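Local structure of succinyl-CoA ligase (ADP-forming) subunit alpha (Methanosaeta concilii, 6HXI) at residues 473-478 / 483-488; 521-526 / 536-541. The protein joins a CoA-ligase region to a citrate-synthase-like helical domain in one chain and binds coenzyme A. One frame throughout, in Å; residues are numbered along the deposited sequence.

Contact 1. Residues 473-478 / 483-488; sequences QFVGEM and INIPGI. With COA (coenzyme A), chain G.
Met478 lays its bent side chain against the loop 483-488, overlapping Ile483, Ile485 and Pro486. The contact lies in the citrate-synthase-like domain, where helix 471-480 ends and the chain turns back to form part of the adenine site of coenzyme A. CG of Met478 is anti to the carbonyl carbon (chi1 -67°), and two further bends carry the methyl to the loop. There Met478 CE packs 3.8 Å from Ile483 CG2 and 3.9 Å from Pro486 CD. Ile483 N donates to Met478 O across 2.9 Å, tying loop to helix.

Ile485 is shared between helix and ligand. Its CG1 lies against Met478 CB. CD1 touches Val475 CG2, the two side chains crossing at about a right angle, and also lies 3.8 Å from C2A of coenzyme A. CG2, the other branch, reaches the Phe474 ring, 4.0 Å from Phe474 CZ. Phe474 also stacks edge-to-face with Phe461.

A type II beta turn runs from Ile485 to Ile488. At the backbone angles of Gly487 a CB would press on Pro486 O, so the turn calls for glycine here. The two ends of the turn both meet the adenine. The Asn484 side chain lies over one face of it, its OD1 3.6 Å from C5A. Asn484 also packs on Ser49 of the second subunit. Ile485 N lies 3.0 Å from N1A, and Ile488 O lies 3.0 Å from N6A.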
loop_
_atom_site.group_PDB
_atom_site.type_symbol
_atom_site.label_atom_id
_atom_site.label_comp_id
_atom_site.label_asym_id
_atom_site.label_seq_id
_atom_site.Cartn_x
_atom_site.Cartn_y
_atom_site.Cartn_z
ATOM N N GLN B 473 36.345 4.176 -20.846
ATOM C CA GLN B 473 35.426 3.569 -21.812
ATOM C C GLN B 473 34.011 3.528 -21.285
ATOM O O GLN B 473 33.083 3.760 -22.057
ATOM C CB GLN B 473 35.892 2.161 -22.235
ATOM C CG GLN B 473 37.159 2.177 -23.092
ATOM C CD GLN B 473 37.553 0.799 -23.556
ATOM O OE1 GLN B 473 37.968 -0.056 -22.762
ATOM N NE2 GLN B 473 37.447 0.563 -24.861
ATOM N N PHE B 474 33.837 3.244 -19.972
ATOM C CA PHE B 474 32.527 3.210 -19.317
ATOM C C PHE B 474 31.943 4.616 -19.288
ATOM O O PHE B 474 30.797 4.810 -19.707
ATOM C CB PHE B 474 32.637 2.628 -17.889
ATOM C CG PHE B 474 31.401 2.729 -17.007
ATOM C CD1 PHE B 474 30.153 2.297 -17.467
ATOM C CD2 PHE B 474 31.502 3.167 -15.688
ATOM C CE1 PHE B 474 29.036 2.306 -16.627
ATOM C CE2 PHE B 474 30.381 3.191 -14.859
ATOM C CZ PHE B 474 29.156 2.743 -15.334
ATOM N N VAL B 475 32.749 5.605 -18.838
ATOM C CA VAL B 475 32.352 7.021 -18.794
ATOM C C VAL B 475 31.942 7.458 -20.212
ATOM O O VAL B 475 30.837 7.967 -20.386
ATOM C CB VAL B 475 33.448 7.909 -18.129
ATOM C CG1 VAL B 475 33.158 9.406 -18.275
ATOM C CG2 VAL B 475 33.623 7.539 -16.658
ATOM N N GLY B 476 32.775 7.129 -21.209
ATOM C CA GLY B 476 32.518 7.423 -22.619
ATOM C C GLY B 476 31.263 6.777 -23.187
ATOM O O GLY B 476 30.461 7.456 -23.818
ATOM N N GLU B 477 31.072 5.459 -22.962
ATOM C CA GLU B 477 29.898 4.702 -23.429
ATOM C C GLU B 477 28.572 5.303 -22.904
ATOM O O GLU B 477 27.613 5.470 -23.666
ATOM C CB GLU B 477 30.021 3.206 -23.015
ATOM C CG GLU B 477 28.794 2.364 -23.339
ATOM C CD GLU B 477 28.646 1.055 -22.592
ATOM O OE1 GLU B 477 27.663 0.920 -21.827
ATOM O OE2 GLU B 477 29.472 0.143 -22.819
ATOM N N MET B 478 28.523 5.611 -21.593
ATOM C CA MET B 478 27.343 6.167 -20.928
ATOM C C MET B 478 26.975 7.542 -21.473
ATOM O O MET B 478 25.791 7.834 -21.624
ATOM C CB MET B 478 27.545 6.203 -19.417
ATOM C CG MET B 478 27.626 4.823 -18.800
ATOM S SD MET B 478 26.089 3.865 -18.893
ATOM C CE MET B 478 25.174 4.556 -17.518
ATOM N N ILE B 483 23.077 8.657 -21.005
ATOM C CA ILE B 483 22.668 8.176 -19.685
ATOM C C ILE B 483 23.637 8.668 -18.632
ATOM O O ILE B 483 24.830 8.325 -18.665
ATOM C CB ILE B 483 22.529 6.608 -19.579
ATOM C CG1 ILE B 483 21.856 5.948 -20.836
ATOM C CG2 ILE B 483 21.812 6.209 -18.283
ATOM C CD1 ILE B 483 20.327 6.031 -20.957
ATOM N N ASN B 484 23.119 9.411 -17.652
ATOM C CA ASN B 484 23.934 9.834 -16.534
ATOM C C ASN B 484 24.282 8.578 -15.773
ATOM O O ASN B 484 23.481 7.636 -15.736
ATOM C CB ASN B 484 23.164 10.780 -15.632
ATOM C CG ASN B 484 23.162 12.191 -16.119
ATOM O OD1 ASN B 484 23.858 12.556 -17.064
ATOM N ND2 ASN B 484 22.387 13.020 -15.472
ATOM N N ILE B 485 25.490 8.529 -15.219
ATOM C CA ILE B 485 25.921 7.348 -14.502
ATOM C C ILE B 485 25.183 7.271 -13.170
ATOM O O ILE B 485 25.289 8.211 -12.379
ATOM C CB ILE B 485 27.465 7.238 -14.335
ATOM C CG1 ILE B 485 28.171 7.190 -15.707
ATOM C CG2 ILE B 485 27.799 6.000 -13.496
ATOM C CD1 ILE B 485 29.676 7.541 -15.645
ATOM N N PRO B 486 24.426 6.171 -12.923
ATOM C CA PRO B 486 23.736 6.041 -11.631
ATOM C C PRO B 486 24.761 5.917 -10.500
ATOM O O PRO B 486 25.799 5.275 -10.686
ATOM C CB PRO B 486 22.872 4.795 -11.817
ATOM C CG PRO B 486 23.585 3.982 -12.839
ATOM C CD PRO B 486 24.246 4.965 -13.760
ATOM N N GLY B 487 24.514 6.618 -9.398
ATOM C CA GLY B 487 25.412 6.644 -8.255
ATOM C C GLY B 487 26.465 7.731 -8.328
ATOM O O GLY B 487 27.273 7.883 -7.413
ATOM N N ILE B 488 26.425 8.530 -9.411
ATOM C CA ILE B 488 27.345 9.642 -9.649
ATOM C C ILE B 488 26.566 10.935 -9.647
ATOM O O ILE B 488 25.568 11.027 -10.361
ATOM C CB ILE B 488 28.180 9.456 -10.978
ATOM C CG1 ILE B 488 29.263 8.363 -10.845
ATOM C CG2 ILE B 488 28.819 10.808 -11.492
ATOM C CD1 ILE B 488 30.566 8.707 -9.920
HETATM N N1A COA G . 27.272 10.894 -14.701
HETATM C C2A COA G . 28.200 11.084 -15.645
HETATM N N3A COA G . 28.536 12.218 -16.276
HETATM C C4A COA G . 27.751 13.236 -15.889
HETATM C C5A COA G . 26.749 13.191 -14.935
HETATM C C6A COA G . 26.535 11.955 -14.293
HETATM N N6A COA G . 25.675 11.785 -13.291
HETATM N N7A COA G . 26.083 14.405 -14.867
HETATM C C8A COA G . 26.692 15.147 -15.756
HETATM N N9A COA G . 27.708 14.505 -16.418
HETATM C C1B COA G . 28.552 15.035 -17.488
HETATM C C2B COA G . 27.812 15.566 -18.709
HETATM O O2B COA G . 27.445 14.505 -19.594
HETATM C C3B COA G . 28.888 16.478 -19.309
HETATM O O3B COA G . 29.876 15.731 -20.052
HETATM P P3B COA G . 30.735 16.346 -21.247
HETATM O O7A COA G . 31.381 17.585 -20.727
HETATM O O8A COA G . 31.700 15.284 -21.636
HETATM O O9A COA G . 29.742 16.578 -22.400
HETATM C C4B COA G . 29.661 16.994 -18.089
HETATM O O4B COA G . 29.303 16.126 -16.993
HETATM C C5B COA G . 29.402 18.432 -17.720
HETATM O O5B COA G . 27.980 18.653 -17.785
HETATM P P1A COA G . 27.357 20.017 -18.436
HETATM O O1A COA G . 25.934 20.257 -18.088
HETATM O O2A COA G . 27.638 20.120 -19.927
HETATM O O3A COA G . 28.322 21.012 -17.646
HETATM P P2A COA G . 28.495 22.559 -17.316
HETATM O O4A COA G . 27.763 22.889 -16.077
HETATM O O5A COA G . 29.981 22.758 -17.130
HETATM O O6A COA G . 27.928 23.392 -18.585
HETATM C CBP COA G . 28.796 25.273 -19.875
HETATM C CCP COA G . 28.759 23.750 -19.705
HETATM C CDP COA G . 29.666 25.596 -21.097
HETATM C CEP COA G . 27.382 25.846 -20.092
HETATM C CAP COA G . 29.411 25.900 -18.594
HETATM O OAP COA G . 30.583 25.211 -18.196
HETATM C C9P COA G . 29.696 27.396 -18.634
HETATM O O9P COA G . 28.783 28.202 -18.441
HETATM N N8P COA G . 30.966 27.763 -18.871
HETATM C C7P COA G . 31.370 29.153 -19.035
HETATM C C6P COA G . 31.869 29.427 -20.427
HETATM C C5P COA G . 32.388 30.838 -20.583
HETATM O O5P COA G . 32.877 31.439 -19.628
HETATM N N4P COA G . 32.260 31.384 -21.792
HETATM C C3P COA G . 32.611 32.768 -22.078
HETATM C C2P COA G . 31.523 33.743 -21.677
HETATM S S1P COA G . 32.066 35.358 -22.300
#

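Contact 2. Residues 521-526 / 536-541; sequences YALQVE and LILNVD. With COA (coenzyme A), chain G.
This is a helix-to-loop contact, mostly buried, in the citrate-synthase-like domain. Helix 517-530 packs against the link that leads into helix 540-555. Its centre is one carboxylate. Glu526 sends CG anti to its own N (chi1 -168°) and then runs extended across the link, crossing Leu538 at about a right angle. Its OE2 takes the N-H of Leu538 at 3.0 Å. The bond is almost straight (173°), but it reaches OE2 on the anti side and 27° out of the carboxylate plane. The same oxygen lies 3.5 Å from Leu538 CB, beside apolar carbon.

A turn of helix earlier, Ala522 CB meets Leu538 CD2 at 4.1 Å, and Leu523 CD2 lies loosely against the same methyl. Leu536 turns to coenzyme A instead. Its CD1 and CD2 lie against the face of the adenine opposite Asn484, with CD1 3.4 Å from O4B. Asn539 caps helix 540-555 through a hydrogen bond from Gly542 N to its OD1.

A water lies within hydrogen-bonding distance of both Glu526 OE2 (2.8 Å) and Leu538 O. The backbone N-H, and the water if it donates here, would be expected to stabilise negative charge on OE2.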
loop_
_atom_site.group_PDB
_atom_site.type_symbol
_atom_site.label_atom_id
_atom_site.label_comp_id
_atom_site.label_asym_id
_atom_site.label_seq_id
_atom_site.Cartn_x
_atom_site.Cartn_y
_atom_site.Cartn_z
ATOM N N TYR B 521 37.519 0.386 -8.788
ATOM C CA TYR B 521 37.073 0.739 -10.140
ATOM C C TYR B 521 36.184 1.993 -10.044
ATOM O O TYR B 521 36.382 2.957 -10.785
ATOM C CB TYR B 521 36.282 -0.457 -10.739
ATOM C CG TYR B 521 35.844 -0.264 -12.184
ATOM C CD1 TYR B 521 36.675 -0.632 -13.242
ATOM C CD2 TYR B 521 34.597 0.276 -12.493
ATOM C CE1 TYR B 521 36.283 -0.456 -14.566
ATOM C CE2 TYR B 521 34.193 0.459 -13.818
ATOM C CZ TYR B 521 35.047 0.104 -14.851
ATOM O OH TYR B 521 34.668 0.298 -16.157
ATOM N N ALA B 522 35.224 1.986 -9.100
ATOM C CA ALA B 522 34.291 3.103 -8.934
ATOM C C ALA B 522 34.992 4.419 -8.696
ATOM O O ALA B 522 34.574 5.422 -9.286
ATOM C CB ALA B 522 33.288 2.823 -7.834
ATOM N N LEU B 523 36.064 4.404 -7.859
ATOM C CA LEU B 523 36.881 5.571 -7.542
ATOM C C LEU B 523 37.690 6.037 -8.759
ATOM O O LEU B 523 37.971 7.216 -8.828
ATOM C CB LEU B 523 37.802 5.357 -6.297
ATOM C CG LEU B 523 37.103 5.092 -4.937
ATOM C CD1 LEU B 523 38.099 4.707 -3.886
ATOM C CD2 LEU B 523 36.298 6.294 -4.469
ATOM N N GLN B 524 38.057 5.134 -9.706
ATOM C CA GLN B 524 38.735 5.486 -10.963
ATOM C C GLN B 524 37.738 6.213 -11.863
ATOM O O GLN B 524 38.120 7.186 -12.500
ATOM C CB GLN B 524 39.289 4.243 -11.699
ATOM C CG GLN B 524 40.583 3.682 -11.126
ATOM C CD GLN B 524 41.043 2.452 -11.897
ATOM O OE1 GLN B 524 40.526 1.333 -11.729
ATOM N NE2 GLN B 524 42.028 2.623 -12.767
ATOM N N VAL B 525 36.461 5.719 -11.937
ATOM C CA VAL B 525 35.355 6.340 -12.700
ATOM C C VAL B 525 35.078 7.765 -12.142
ATOM O O VAL B 525 34.906 8.715 -12.933
ATOM C CB VAL B 525 34.059 5.486 -12.703
ATOM C CG1 VAL B 525 32.887 6.269 -13.289
ATOM C CG2 VAL B 525 34.258 4.162 -13.435
ATOM N N GLU B 526 35.040 7.890 -10.780
ATOM C CA GLU B 526 34.822 9.151 -10.064
ATOM C C GLU B 526 35.902 10.213 -10.366
ATOM O O GLU B 526 35.574 11.397 -10.466
ATOM C CB GLU B 526 34.700 8.886 -8.564
ATOM C CG GLU B 526 34.196 10.063 -7.738
ATOM C CD GLU B 526 34.592 9.989 -6.276
ATOM O OE1 GLU B 526 35.693 9.469 -5.978
ATOM O OE2 GLU B 526 33.790 10.436 -5.426
ATOM N N LEU B 536 30.436 15.854 -9.396
ATOM C CA LEU B 536 30.139 14.530 -9.983
ATOM C C LEU B 536 30.832 13.455 -9.151
ATOM O O LEU B 536 31.642 12.660 -9.651
ATOM C CB LEU B 536 30.492 14.459 -11.487
ATOM C CG LEU B 536 29.655 15.333 -12.429
ATOM C CD1 LEU B 536 30.042 15.101 -13.862
ATOM C CD2 LEU B 536 28.181 15.138 -12.215
ATOM N N ILE B 537 30.536 13.487 -7.850
ATOM C CA ILE B 537 31.146 12.593 -6.871
ATOM C C ILE B 537 30.333 11.334 -6.813
ATOM O O ILE B 537 29.205 11.292 -7.302
ATOM C CB ILE B 537 31.340 13.264 -5.453
ATOM C CG1 ILE B 537 30.012 13.828 -4.874
ATOM C CG2 ILE B 537 32.407 14.361 -5.498
ATOM C CD1 ILE B 537 29.852 13.718 -3.319
ATOM N N LEU B 538 30.900 10.310 -6.204
ATOM C CA LEU B 538 30.215 9.055 -5.969
ATOM C C LEU B 538 29.253 9.386 -4.821
ATOM O O LEU B 538 29.695 9.818 -3.755
ATOM C CB LEU B 538 31.260 8.015 -5.558
ATOM C CG LEU B 538 30.899 6.552 -5.652
ATOM C CD1 LEU B 538 30.426 6.149 -7.082
ATOM C CD2 LEU B 538 32.073 5.705 -5.181
ATOM N N ASN B 539 27.948 9.358 -5.106
ATOM C CA ASN B 539 26.928 9.680 -4.123
ATOM C C ASN B 539 26.620 8.448 -3.200
ATOM O O ASN B 539 27.219 7.381 -3.380
ATOM C CB ASN B 539 25.676 10.265 -4.814
ATOM C CG ASN B 539 24.884 9.308 -5.674
ATOM O OD1 ASN B 539 24.695 8.142 -5.355
ATOM N ND2 ASN B 539 24.334 9.802 -6.761
ATOM N N VAL B 540 25.713 8.621 -2.213
ATOM C CA VAL B 540 25.336 7.600 -1.215
ATOM C C VAL B 540 24.771 6.352 -1.879
ATOM O O VAL B 540 25.170 5.252 -1.493
ATOM C CB VAL B 540 24.402 8.138 -0.073
ATOM C CG1 VAL B 540 24.269 7.131 1.058
ATOM C CG2 VAL B 540 24.961 9.424 0.499
ATOM N N ASP B 541 23.844 6.520 -2.853
ATOM C CA ASP B 541 23.227 5.416 -3.567
ATOM C C ASP B 541 24.237 4.587 -4.348
ATOM O O ASP B 541 24.167 3.365 -4.301
ATOM C CB ASP B 541 22.061 5.887 -4.456
ATOM C CG ASP B 541 20.840 6.315 -3.652
ATOM O OD1 ASP B 541 21.007 6.685 -2.468
ATOM O OD2 ASP B 541 19.723 6.292 -4.210
HETATM N N1A COA G . 27.272 10.894 -14.701
HETATM C C2A COA G . 28.200 11.084 -15.645
HETATM N N3A COA G . 28.536 12.218 -16.276
HETATM C C4A COA G . 27.751 13.236 -15.889
HETATM C C5A COA G . 26.749 13.191 -14.935
HETATM C C6A COA G . 26.535 11.955 -14.293
HETATM N N6A COA G . 25.675 11.785 -13.291
HETATM N N7A COA G . 26.083 14.405 -14.867
HETATM C C8A COA G . 26.692 15.147 -15.756
HETATM N N9A COA G . 27.708 14.505 -16.418
HETATM C C1B COA G . 28.552 15.035 -17.488
HETATM C C2B COA G . 27.812 15.566 -18.709
HETATM O O2B COA G . 27.445 14.505 -19.594
HETATM C C3B COA G . 28.888 16.478 -19.309
HETATM O O3B COA G . 29.876 15.731 -20.052
HETATM P P3B COA G . 30.735 16.346 -21.247
HETATM O O7A COA G . 31.381 17.585 -20.727
HETATM O O8A COA G . 31.700 15.284 -21.636
HETATM O O9A COA G . 29.742 16.578 -22.400
HETATM C C4B COA G . 29.661 16.994 -18.089
HETATM O O4B COA G . 29.303 16.126 -16.993
HETATM C C5B COA G . 29.402 18.432 -17.720
HETATM O O5B COA G . 27.980 18.653 -17.785
HETATM P P1A COA G . 27.357 20.017 -18.436
HETATM O O1A COA G . 25.934 20.257 -18.088
HETATM O O2A COA G . 27.638 20.120 -19.927
HETATM O O3A COA G . 28.322 21.012 -17.646
HETATM P P2A COA G . 28.495 22.559 -17.316
HETATM O O4A COA G . 27.763 22.889 -16.077
HETATM O O5A COA G . 29.981 22.758 -17.130
HETATM O O6A COA G . 27.928 23.392 -18.585
HETATM C CBP COA G . 28.796 25.273 -19.875
HETATM C CCP COA G . 28.759 23.750 -19.705
HETATM C CDP COA G . 29.666 25.596 -21.097
HETATM C CEP COA G . 27.382 25.846 -20.092
HETATM C CAP COA G . 29.411 25.900 -18.594
HETATM O OAP COA G . 30.583 25.211 -18.196
HETATM C C9P COA G . 29.696 27.396 -18.634
HETATM O O9P COA G . 28.783 28.202 -18.441
HETATM N N8P COA G . 30.966 27.763 -18.871
HETATM C C7P COA G . 31.370 29.153 -19.035
HETATM C C6P COA G . 31.869 29.427 -20.427
HETATM C C5P COA G . 32.388 30.838 -20.583
HETATM O O5P COA G . 32.877 31.439 -19.628
HETATM N N4P COA G . 32.260 31.384 -21.792
HETATM C C3P COA G . 32.611 32.768 -22.078
HETATM C C2P COA G . 31.523 33.743 -21.677
HETATM S S1P COA G . 32.066 35.358 -22.300
HETATM O O HOH W 1 32.168 10.762 -3.146
#

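From the N terminus, contact 1 first closes a short loop at the end of helix 471-480. The chain then passes through helix 500-512 and enters helix 517-530. Contact 2 closes a second, longer loop before helix 540-555. The two loops follow in series and neither nests. Their centres are about 10 Å apart. The loop after helix 471-480 meets the link into helix 540-555, which joins the two contacts around one adenine. Gly487 O is probably hydrogen-bonded to Asn539 N, and Phe474 packs on Tyr521. Both contacts touch the same coenzyme A, which is also hydrogen-bonded to Lys479 and Lys532 of this chain and to Ser89, Ser92 and Arg91 of the second subunit.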